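Local structure of similarities with probable monooxygenase (Photorhabdus luminescens, 4HB9) at residues A[12-17]-A[116-121]; A[319-324]-A[335-340]. The protein binds FAD and is probably a flavin-dependent monooxygenase related to the aromatic ring hydroxylases. All blocks are in the same frame, centred on the assembly; numbering follows the deposited sequence.

Both contacts flank the FAD site, with their centres about 14 Å apart. Interaction 1 packs helix 11-22, whose Gly12 N is hydrogen-bonded to an FAD phosphate oxygen, against the end of helix 111-119. Interaction 2 ties the short helix 318-321, which begins with the FAD-binding Asp318, to helix 330-349. The two meet directly where helix 330-349 lies on helix 11-22: Cys15 CB is 3.6 Å from Leu335 CD2, and Gly12 O is 3.5 Å from Ala338 CB. Helix 11-22 thus meets helix 111-119 through Thr14 and Cys15 and helix 330-349 through Cys15 and Leu16. Neither contact reaches the cofactor with its side chains: Thr14 and His321 each stay about 7 Å from FAD.

Interaction 1. Residues A[12-17]-A[116-121]; sequences GGTCLA and EILNKG
Thr14 lays its hydroxyl against the side chain of Leu118, OG1 standing 3.3 Å from Leu118 CB and 3.5 Å from Leu118 CD1. Thr14 belongs to the first helix of the Rossmann-type dinucleotide-binding fold, just past the Gly8-Gly10-Gly13 glycines of a probable GxGxxG motif, and Gly12 N at the start of the segment is hydrogen-bonded to an FAD phosphate oxygen. The leucine comes from the last turn of helix 111-119, and the two side chains cross at about a right angle. No hydrogen bond joins the segments. With chi1 at 57°, Thr14 OG1 sits between its own backbone N and carbonyl carbon, from where it bonds back to Gly10 O, in the glycine-rich turn just before the helix, while its outer side rests on hydrocarbon. Leu118 spreads its branches over this end of the helix: both methyls border the threonine oxygen, and CD2 also lies 4.0 Å from Cys15 N and 4.3 Å from Cys15 CB. The backbone O of Leu118 takes a hydrogen bond from His18 NE2, one turn further along helix 11-22, adding a polar tie beside the apolar overlap. Leu59 also packs on Leu118. At the edge of the contact Asn119 swings its amide back toward the helix, bringing OD1 to 3.6 Å from Thr14 CG2.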
ATOM      1  N   GLY A  12      -5.410   6.296  -1.510  1.00 16.50           N
ATOM      2  CA  GLY A  12      -5.635   7.512  -0.744  1.00 16.29           C
ATOM      3  C   GLY A  12      -6.430   8.580  -1.469  1.00 16.49           C
ATOM      4  O   GLY A  12      -7.366   9.142  -0.909  1.00 16.46           O
ATOM      5  N   GLY A  13      -6.066   8.839  -2.718  1.00 16.58           N
ATOM      6  CA  GLY A  13      -6.664   9.932  -3.490  1.00 16.58           C
ATOM      7  C   GLY A  13      -8.135   9.721  -3.780  1.00 16.68           C
ATOM      8  O   GLY A  13      -8.942  10.645  -3.686  1.00 16.63           O
ATOM      9  N   THR A  14      -8.498   8.493  -4.121  1.00 17.43           N
ATOM     10  CA  THR A  14      -9.895   8.171  -4.360  1.00 16.86           C
ATOM     11  C   THR A  14     -10.699   8.242  -3.079  1.00 16.75           C
ATOM     12  O   THR A  14     -11.795   8.819  -3.067  1.00 17.46           O
ATOM     13  CB  THR A  14     -10.059   6.794  -5.048  1.00 17.36           C
ATOM     14  OG1 THR A  14      -9.451   5.772  -4.266  1.00 16.46           O
ATOM     15  CG2 THR A  14      -9.456   6.789  -6.422  1.00 17.63           C
ATOM     16  N   CYS A  15     -10.169   7.696  -1.984  1.00 16.83           N
ATOM     17  CA  CYS A  15     -10.874   7.771  -0.716  1.00 17.16           C
ATOM     18  C   CYS A  15     -11.099   9.232  -0.351  1.00 16.89           C
ATOM     19  O   CYS A  15     -12.203   9.611   0.042  1.00 16.33           O
ATOM     20  CB  CYS A  15     -10.143   7.053   0.420  1.00 16.52           C
ATOM     21  SG  CYS A  15     -11.134   6.833   1.914  1.00 19.09           S
ATOM     22  N   LEU A  16     -10.051  10.048  -0.484  1.00 16.48           N
ATOM     23  CA  LEU A  16     -10.159  11.478  -0.205  1.00 16.72           C
ATOM     24  C   LEU A  16     -11.249  12.141  -1.040  1.00 16.72           C
ATOM     25  O   LEU A  16     -12.024  12.920  -0.519  1.00 17.68           O
ATOM     26  CB  LEU A  16      -8.822  12.198  -0.450  1.00 16.67           C
ATOM     27  CG  LEU A  16      -8.805  13.711  -0.190  1.00 16.58           C
ATOM     28  CD1 LEU A  16      -9.157  14.059   1.247  1.00 16.22           C
ATOM     29  CD2 LEU A  16      -7.437  14.298  -0.555  1.00 16.98           C
ATOM     30  N   ALA A  17     -11.291  11.860  -2.332  1.00 17.19           N
ATOM     31  CA  ALA A  17     -12.261  12.517  -3.201  1.00 16.70           C
ATOM     32  C   ALA A  17     -13.688  12.155  -2.800  1.00 16.89           C
ATOM     33  O   ALA A  17     -14.544  13.022  -2.740  1.00 17.03           O
ATOM     34  CB  ALA A  17     -11.991  12.226  -4.665  1.00 16.63           C
ATOM     35  N   GLU A 116     -11.531  -0.934  -8.036  1.00 19.50           N
ATOM     36  CA  GLU A 116     -12.802  -0.822  -8.761  1.00 21.02           C
ATOM     37  C   GLU A 116     -13.892  -0.218  -7.882  1.00 19.46           C
ATOM     38  O   GLU A 116     -14.667   0.629  -8.348  1.00 18.66           O
ATOM     39  CB  GLU A 116     -13.257  -2.186  -9.322  1.00 22.52           C
ATOM     40  CG  GLU A 116     -12.342  -2.722 -10.414  1.00 26.54           C
ATOM     41  CD  GLU A 116     -12.130  -1.740 -11.561  1.00 29.23           C
ATOM     42  OE1 GLU A 116     -13.060  -1.541 -12.352  1.00 37.90           O
ATOM     43  OE2 GLU A 116     -11.020  -1.184 -11.680  1.00 34.86           O
ATOM     44  N   ILE A 117     -13.929  -0.624  -6.606  1.00 17.66           N
ATOM     45  CA  ILE A 117     -14.866  -0.080  -5.647  1.00 18.29           C
ATOM     46  C   ILE A 117     -14.597   1.389  -5.323  1.00 18.65           C
ATOM     47  O   ILE A 117     -15.519   2.198  -5.266  1.00 17.51           O
ATOM     48  CB  ILE A 117     -14.881  -0.931  -4.372  1.00 19.05           C
ATOM     49  CG1 ILE A 117     -15.511  -2.287  -4.707  1.00 19.20           C
ATOM     50  CG2 ILE A 117     -15.618  -0.238  -3.246  1.00 20.33           C
ATOM     51  CD1 ILE A 117     -15.251  -3.329  -3.643  1.00 19.42           C
ATOM     52  N   LEU A 118     -13.330   1.715  -5.110  1.00 17.88           N
ATOM     53  CA  LEU A 118     -12.924   3.106  -4.925  1.00 17.67           C
ATOM     54  C   LEU A 118     -13.205   3.978  -6.159  1.00 18.60           C
ATOM     55  O   LEU A 118     -13.602   5.144  -6.006  1.00 19.64           O
ATOM     56  CB  LEU A 118     -11.459   3.196  -4.538  1.00 18.29           C
ATOM     57  CG  LEU A 118     -11.250   2.873  -3.050  1.00 19.59           C
ATOM     58  CD1 LEU A 118      -9.782   2.601  -2.813  1.00 20.23           C
ATOM     59  CD2 LEU A 118     -11.739   4.014  -2.154  1.00 22.06           C
ATOM     60  N   ASN A 119     -13.028   3.433  -7.360  1.00 18.66           N
ATOM     61  CA  ASN A 119     -13.268   4.221  -8.578  1.00 20.59           C
ATOM     62  C   ASN A 119     -14.742   4.461  -8.880  1.00 20.72           C
ATOM     63  O   ASN A 119     -15.088   5.445  -9.546  1.00 19.37           O
ATOM     64  CB  ASN A 119     -12.599   3.584  -9.795  1.00 22.12           C
ATOM     65  CG  ASN A 119     -11.089   3.699  -9.760  1.00 24.94           C
ATOM     66  OD1 ASN A 119     -10.522   4.378  -8.922  1.00 26.06           O
ATOM     67  ND2 ASN A 119     -10.428   3.009 -10.679  1.00 29.22           N
ATOM     68  N   LYS A 120     -15.623   3.596  -8.366  1.00 20.70           N
ATOM     69  CA  LYS A 120     -17.036   3.687  -8.661  1.00 21.57           C
ATOM     70  C   LYS A 120     -17.574   5.020  -8.119  1.00 20.81           C
ATOM     71  O   LYS A 120     -17.358   5.347  -6.968  1.00 20.65           O
ATOM     72  CB  LYS A 120     -17.783   2.520  -8.010  1.00 23.88           C
ATOM     73  CG  LYS A 120     -19.287   2.572  -8.134  1.00 28.39           C
ATOM     74  CD  LYS A 120     -19.766   2.017  -9.471  1.00 34.52           C
ATOM     75  CE  LYS A 120     -21.286   1.854  -9.494  1.00 39.03           C
ATOM     76  NZ  LYS A 120     -21.782   1.103  -8.298  1.00 39.68           N
ATOM     77  N   GLY A 121     -18.297   5.769  -8.946  1.00 20.82           N
ATOM     78  CA  GLY A 121     -18.850   7.038  -8.503  1.00 20.89           C
ATOM     79  C   GLY A 121     -17.934   8.209  -8.805  1.00 21.13           C
ATOM     80  O   GLY A 121     -18.355   9.347  -8.634  1.00 21.52           O
TER

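Interaction 2. Residues A[319-324]-A[335-340]. With EDO (1,2-ethanediol), chain G.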
ATOM      1  N   ALA A 319       3.241   9.009  -0.645  1.00 20.38           N
ATOM      2  CA  ALA A 319       3.938  10.265  -0.930  1.00 22.80           C
ATOM      3  C   ALA A 319       4.689  10.814   0.272  1.00 24.38           C
ATOM      4  O   ALA A 319       5.743  11.440   0.113  1.00 26.90           O
ATOM      5  CB  ALA A 319       2.975  11.316  -1.473  1.00 23.28           C
ATOM      6  N   ILE A 320       4.157  10.583   1.466  1.00 25.78           N
ATOM      7  CA  ILE A 320       4.761  11.091   2.681  1.00 26.86           C
ATOM      8  C   ILE A 320       5.045  10.005   3.742  1.00 29.77           C
ATOM      9  O   ILE A 320       5.795  10.272   4.680  1.00 31.99           O
ATOM     10  CB  ILE A 320       3.899  12.272   3.226  1.00 26.22           C
ATOM     11  CG1 ILE A 320       4.618  13.021   4.347  1.00 26.11           C
ATOM     12  CG2 ILE A 320       2.540  11.797   3.689  1.00 26.57           C
ATOM     13  CD1 ILE A 320       5.909  13.688   3.928  1.00 28.26           C
ATOM     14  N   HIS A 321       4.508   8.790   3.560  1.00 30.30           N
ATOM     15  CA  HIS A 321       4.604   7.674   4.528  1.00 35.15           C
ATOM     16  C   HIS A 321       5.547   6.535   4.219  1.00 38.51           C
ATOM     17  O   HIS A 321       6.013   5.865   5.142  1.00 43.70           O
ATOM     18  CB  HIS A 321       3.263   6.929   4.609  1.00 35.57           C
ATOM     19  CG  HIS A 321       2.226   7.672   5.337  1.00 34.66           C
ATOM     20  ND1 HIS A 321       2.432   8.144   6.607  1.00 39.39           N
ATOM     21  CD2 HIS A 321       0.990   8.068   4.974  1.00 33.81           C
ATOM     22  CE1 HIS A 321       1.349   8.785   7.007  1.00 39.46           C
ATOM     23  NE2 HIS A 321       0.474   8.769   6.024  1.00 35.36           N
ATOM     24  N   ASN A 322       5.723   6.218   2.946  1.00 38.15           N
ATOM     25  CA  ASN A 322       6.382   4.956   2.576  1.00 43.11           C
ATOM     26  C   ASN A 322       7.234   5.141   1.374  1.00 43.66           C
ATOM     27  O   ASN A 322       6.713   5.326   0.283  1.00 42.88           O
ATOM     28  CB  ASN A 322       5.357   3.861   2.245  1.00 46.81           C
ATOM     29  CG  ASN A 322       5.032   2.975   3.424  1.00 48.51           C
ATOM     30  OD1 ASN A 322       5.922   2.547   4.149  1.00 52.09           O
ATOM     31  ND2 ASN A 322       3.745   2.688   3.620  1.00 49.76           N
HETATM   32  N   MSE A 323       8.545   5.069   1.575  1.00 48.99           N
HETATM   33  CA  MSE A 323       9.518   5.155   0.482  1.00 56.43           C
HETATM   34  C   MSE A 323       9.597   3.859  -0.299  1.00 58.32           C
HETATM   35  O   MSE A 323      10.083   3.858  -1.433  1.00 56.88           O
HETATM   36  CB  MSE A 323      10.901   5.545   1.032  1.00 57.15           C
HETATM   37  CG  MSE A 323      10.908   6.978   1.567  1.00 60.95           C
HETATM   38 SE   MSE A 323      10.401   8.350   0.221  1.00 68.56          SE
HETATM   39  CE  MSE A 323      11.087   7.527  -1.434  1.00 67.37           C
ATOM     40  N   THR A 324       9.138   2.756   0.303  1.00 60.32           N
ATOM     41  CA  THR A 324       8.981   1.470  -0.395  1.00 62.99           C
ATOM     42  C   THR A 324       7.485   1.096  -0.482  1.00 66.21           C
ATOM     43  O   THR A 324       6.810   0.985   0.550  1.00 62.89           O
ATOM     44  CB  THR A 324       9.733   0.301   0.317  1.00 60.15           C
ATOM     45  OG1 THR A 324      10.957   0.756   0.897  1.00 51.21           O
ATOM     46  CG2 THR A 324      10.042  -0.841  -0.668  1.00 59.90           C
ATOM     47  N   LEU A 335      -5.556   5.509   3.646  1.00 15.98           N
ATOM     48  CA  LEU A 335      -6.972   5.661   3.973  1.00 16.65           C
ATOM     49  C   LEU A 335      -7.184   6.514   5.224  1.00 17.04           C
ATOM     50  O   LEU A 335      -8.029   7.405   5.240  1.00 15.95           O
ATOM     51  CB  LEU A 335      -7.621   4.285   4.163  1.00 15.63           C
ATOM     52  CG  LEU A 335      -7.725   3.480   2.882  1.00 15.32           C
ATOM     53  CD1 LEU A 335      -8.109   2.027   3.193  1.00 15.44           C
ATOM     54  CD2 LEU A 335      -8.690   4.135   1.904  1.00 15.75           C
ATOM     55  N   ARG A 336      -6.413   6.221   6.266  1.00 17.37           N
ATOM     56  CA  ARG A 336      -6.438   7.004   7.483  1.00 18.61           C
ATOM     57  C   ARG A 336      -6.193   8.499   7.210  1.00 18.31           C
ATOM     58  O   ARG A 336      -6.892   9.347   7.771  1.00 18.23           O
ATOM     59  CB  ARG A 336      -5.370   6.483   8.433  1.00 20.50           C
ATOM     60  CG  ARG A 336      -5.463   6.999   9.841  1.00 22.23           C
ATOM     61  CD  ARG A 336      -4.449   6.269  10.697  1.00 23.56           C
ATOM     62  NE  ARG A 336      -4.451   6.755  12.068  1.00 24.51           N
ATOM     63  CZ  ARG A 336      -3.669   6.268  13.036  1.00 26.73           C
ATOM     64  NH1 ARG A 336      -2.824   5.277  12.794  1.00 26.82           N
ATOM     65  NH2 ARG A 336      -3.752   6.764  14.252  1.00 29.17           N
ATOM     66  N   ASP A 337      -5.171   8.794   6.409  1.00 17.05           N
ATOM     67  CA  ASP A 337      -4.873  10.172   5.983  1.00 17.86           C
ATOM     68  C   ASP A 337      -6.078  10.804   5.268  1.00 17.11           C
ATOM     69  O   ASP A 337      -6.436  11.959   5.521  1.00 16.23           O
ATOM     70  CB  ASP A 337      -3.724  10.236   4.994  1.00 18.13           C
ATOM     71  CG  ASP A 337      -2.352   9.880   5.586  1.00 18.49           C
ATOM     72  OD1 ASP A 337      -2.165   9.749   6.821  1.00 19.66           O
ATOM     73  OD2 ASP A 337      -1.437   9.704   4.759  1.00 18.33           O
ATOM     74  N   ALA A 338      -6.701  10.045   4.378  1.00 16.98           N
ATOM     75  CA  ALA A 338      -7.825  10.556   3.565  1.00 16.96           C
ATOM     76  C   ALA A 338      -9.020  10.948   4.427  1.00 17.19           C
ATOM     77  O   ALA A 338      -9.627  12.012   4.237  1.00 16.06           O
ATOM     78  CB  ALA A 338      -8.218   9.538   2.498  1.00 17.56           C
ATOM     79  N   LEU A 339      -9.328  10.121   5.415  1.00 17.28           N
ATOM     80  CA  LEU A 339     -10.395  10.433   6.352  1.00 18.22           C
ATOM     81  C   LEU A 339     -10.042  11.687   7.164  1.00 19.23           C
ATOM     82  O   LEU A 339     -10.844  12.595   7.340  1.00 16.74           O
ATOM     83  CB  LEU A 339     -10.621   9.257   7.299  1.00 18.89           C
ATOM     84  CG  LEU A 339     -11.674   9.516   8.369  1.00 20.48           C
ATOM     85  CD1 LEU A 339     -13.006   9.842   7.754  1.00 21.78           C
ATOM     86  CD2 LEU A 339     -11.821   8.331   9.303  1.00 21.66           C
ATOM     87  N   LEU A 340      -8.826  11.715   7.677  1.00 18.62           N
ATOM     88  CA  LEU A 340      -8.382  12.868   8.457  1.00 19.23           C
ATOM     89  C   LEU A 340      -8.396  14.179   7.664  1.00 18.78           C
ATOM     90  O   LEU A 340      -8.928  15.189   8.133  1.00 21.19           O
ATOM     91  CB  LEU A 340      -6.996  12.598   9.016  1.00 19.84           C
ATOM     92  CG  LEU A 340      -6.485  13.694   9.953  1.00 21.87           C
ATOM     93  CD1 LEU A 340      -7.452  13.889  11.122  1.00 22.15           C
ATOM     94  CD2 LEU A 340      -5.089  13.289  10.391  1.00 22.19           C
TER
HETATM   95  C1  EDO G 506      -2.145   1.355   9.962  1.00 40.67           C
HETATM   96  O1  EDO G 506      -2.325   0.785  11.257  1.00 46.21           O
HETATM   97  C2  EDO G 506      -3.073   2.549   9.830  1.00 40.96           C
HETATM   98  O2  EDO G 506      -2.459   3.716  10.347  1.00 40.91           O
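His321 meets Asp337 head-on, its NE2 facing both carboxylate oxygens in a buried His-carboxylate pair. The bond that carries the description runs from NE2 to Asp337 OD1 at 2.9 Å, with an N-H...O angle of 157°, and arrives on the syn lone pair close to the imidazole plane. The spacing from NE2 to Asp337 OD2, 2.5 Å, is suspiciously short, and the detail of that second, more bent bond is doubtful. The ring and carboxylate planes are nearly coplanar, 27° apart, and the carboxylate sits at the ring edge. In each residue CG lies anti to the carbonyl carbon (chi1 -74° in His321, -69° in Asp337), which sends the two side chains toward each other from opposite directions. OD1 is also bonded to Tyr369 OH and OD2 to Gly317 N, which probably fixes the carboxylate's rotation and spreads its negative charge. Ile320 CG2 sits over one face of the imidazole, offset toward the rim. This pair joins helix 318-321 to helix 330-349 in the FAD-binding fold, both of which begin with FAD-binding residues: Asp318 in the first, Ala331 and Asn332 in the second. Across this tight centre the backbones stay well apart, 9.9 Å between His321 CA and Asp337 CA, and the two side chains bridge the gap. The side nearer solvent belongs to the partly exposed Arg336, which takes no part in pairing the segments. Its guanidinium makes cation-pi contacts with Tyr369 and Phe50. Arg336 NH1 also donates in the guanidinium plane to O2 of a 1,2-ethanediol, probably from the crystallisation liquor, at 2.9 Å.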